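Long-range contact in adenosine monophosphate-protein transferase (Pyrococcus horikoshii, PDB 2D16), which is of unconfirmed function but probably transfers adenosine monophosphate to proteins or acts as an adenosine-specific kinase: residues V17-G22 against G80-I85. Sequence-based numbering, arbitrary orientation.
Sequences VIIGQG and GHVFVI
Ile18 and Gly20 pair with Ile85 and Phe83 as hydrogen-bonded antiparallel partners, two N-H···O bonds each, with strand axes at 155°; Gly22 N to His81 O (2.7 Å) extends the pairing by one bond. The Phe83 ring folds back across the neighbouring strand: with CG between its own N and carbonyl carbon (chi1 63°), one ring face receives Gly20 CA, 3.7 Å from the ring centroid, a CH-pi contact this close because Gly20 has no side chain in between. On the same side of the sheet as Phe83, Ile18 and Ile85 meet CB to CB at 4.1 Å, while Leu32 of helix 25-39 and Ile99 of helix 92-100 pack on Phe83. Were Phe83 replaced by an alanine, Gly20 would probably lose its ring cover and a gap would be likely beneath these helices. On the opposite face, with Gln21 and Val82, Ile19 CD1 touches both methyls of Val84, each at 3.6 Å. Gln21, bent at chi2 (76°), swings NE2 to Gly80 O (3.1 Å), which accepts in its carbonyl plane; OE1 is hydrogen-bonded to Tyr109 OH. This should discourage amide flipping, and links the loop before strand 82-88 to strand 105-112 through strand 16-22.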
loop_
_atom_site.group_PDB
_atom_site.type_symbol
_atom_site.label_atom_id
_atom_site.label_comp_id
_atom_site.label_asym_id
_atom_site.label_seq_id
_atom_site.Cartn_x
_atom_site.Cartn_y
_atom_site.Cartn_z
ATOM N N VAL A 17 -27.113 -9.989 -38.372
ATOM C CA VAL A 17 -26.608 -9.923 -39.736
ATOM C C VAL A 17 -26.194 -8.493 -40.068
ATOM O O VAL A 17 -26.838 -7.533 -39.641
ATOM C CB VAL A 17 -27.662 -10.394 -40.777
ATOM C CG1 VAL A 17 -28.880 -9.480 -40.756
ATOM C CG2 VAL A 17 -27.042 -10.416 -42.174
ATOM N N ILE A 18 -25.095 -8.364 -40.804
ATOM C CA ILE A 18 -24.595 -7.066 -41.234
ATOM C C ILE A 18 -24.246 -7.219 -42.712
ATOM O O ILE A 18 -23.510 -8.131 -43.089
ATOM C CB ILE A 18 -23.321 -6.646 -40.463
ATOM C CG1 ILE A 18 -23.590 -6.641 -38.956
ATOM C CG2 ILE A 18 -22.884 -5.255 -40.915
ATOM C CD1 ILE A 18 -22.361 -6.348 -38.112
ATOM N N ILE A 19 -24.788 -6.343 -43.550
ATOM C CA ILE A 19 -24.522 -6.401 -44.982
ATOM C C ILE A 19 -23.823 -5.103 -45.369
ATOM O O ILE A 19 -24.250 -4.027 -44.960
ATOM C CB ILE A 19 -25.826 -6.507 -45.809
ATOM C CG1 ILE A 19 -26.728 -7.616 -45.257
ATOM C CG2 ILE A 19 -25.491 -6.764 -47.271
ATOM C CD1 ILE A 19 -26.135 -9.002 -45.345
ATOM N N GLY A 20 -22.761 -5.201 -46.161
ATOM C CA GLY A 20 -22.048 -4.001 -46.555
ATOM C C GLY A 20 -21.473 -4.058 -47.953
ATOM O O GLY A 20 -21.565 -5.078 -48.639
ATOM N N GLN A 21 -20.888 -2.943 -48.377
ATOM C CA GLN A 21 -20.274 -2.837 -49.696
ATOM C C GLN A 21 -18.803 -2.506 -49.466
ATOM O O GLN A 21 -18.473 -1.533 -48.775
ATOM C CB GLN A 21 -20.949 -1.726 -50.511
ATOM C CG GLN A 21 -20.422 -1.590 -51.950
ATOM C CD GLN A 21 -20.932 -2.681 -52.891
ATOM O OE1 GLN A 21 -22.042 -3.192 -52.717
ATOM N NE2 GLN A 21 -20.119 -3.054 -53.873
ATOM N N GLY A 22 -17.921 -3.327 -50.034
ATOM C CA GLY A 22 -16.498 -3.110 -49.853
ATOM C C GLY A 22 -15.680 -3.097 -51.130
ATOM O O GLY A 22 -16.176 -2.753 -52.201
ATOM N N GLY A 80 -21.288 -7.948 -56.770
ATOM C CA GLY A 80 -19.858 -7.824 -56.560
ATOM C C GLY A 80 -19.488 -6.878 -55.431
ATOM O O GLY A 80 -20.121 -5.837 -55.243
ATOM N N HIS A 81 -18.456 -7.257 -54.685
ATOM C CA HIS A 81 -17.889 -6.490 -53.561
ATOM C C HIS A 81 -18.845 -6.345 -52.352
ATOM O O HIS A 81 -18.584 -5.615 -51.405
ATOM C CB HIS A 81 -17.499 -5.106 -54.081
ATOM C CG HIS A 81 -16.098 -5.150 -54.634
ATOM N ND1 HIS A 81 -15.611 -4.228 -55.502
ATOM C CD2 HIS A 81 -15.085 -6.073 -54.352
ATOM C CE1 HIS A 81 -14.333 -4.586 -55.732
ATOM N NE2 HIS A 81 -13.991 -5.687 -55.057
ATOM N N VAL A 82 -19.964 -7.060 -52.356
ATOM C CA VAL A 82 -20.869 -7.021 -51.217
ATOM C C VAL A 82 -20.349 -8.036 -50.203
ATOM O O VAL A 82 -19.849 -9.100 -50.580
ATOM C CB VAL A 82 -22.313 -7.415 -51.623
ATOM C CG1 VAL A 82 -23.151 -7.711 -50.381
ATOM C CG2 VAL A 82 -22.954 -6.292 -52.428
ATOM N N PHE A 83 -20.431 -7.704 -48.920
ATOM C CA PHE A 83 -19.996 -8.643 -47.902
ATOM C C PHE A 83 -21.125 -8.879 -46.914
ATOM O O PHE A 83 -21.950 -7.993 -46.662
ATOM C CB PHE A 83 -18.707 -8.167 -47.196
ATOM C CG PHE A 83 -18.839 -6.868 -46.434
ATOM C CD1 PHE A 83 -19.296 -6.855 -45.118
ATOM C CD2 PHE A 83 -18.447 -5.667 -47.019
ATOM C CE1 PHE A 83 -19.355 -5.663 -44.387
ATOM C CE2 PHE A 83 -18.503 -4.467 -46.299
ATOM C CZ PHE A 83 -18.956 -4.465 -44.979
ATOM N N VAL A 84 -21.177 -10.100 -46.395
ATOM C CA VAL A 84 -22.204 -10.494 -45.443
ATOM C C VAL A 84 -21.570 -11.053 -44.179
ATOM O O VAL A 84 -20.701 -11.924 -44.240
ATOM C CB VAL A 84 -23.131 -11.590 -46.028
ATOM C CG1 VAL A 84 -24.146 -12.027 -44.972
ATOM C CG2 VAL A 84 -23.839 -11.077 -47.274
ATOM N N ILE A 85 -22.017 -10.550 -43.034
ATOM C CA ILE A 85 -21.516 -11.011 -41.751
ATOM C C ILE A 85 -22.667 -11.559 -40.919
ATOM O O ILE A 85 -23.720 -10.936 -40.829
ATOM C CB ILE A 85 -20.873 -9.865 -40.934
ATOM C CG1 ILE A 85 -19.712 -9.245 -41.715
ATOM C CG2 ILE A 85 -20.392 -10.398 -39.585
ATOM C CD1 ILE A 85 -19.200 -7.954 -41.103
#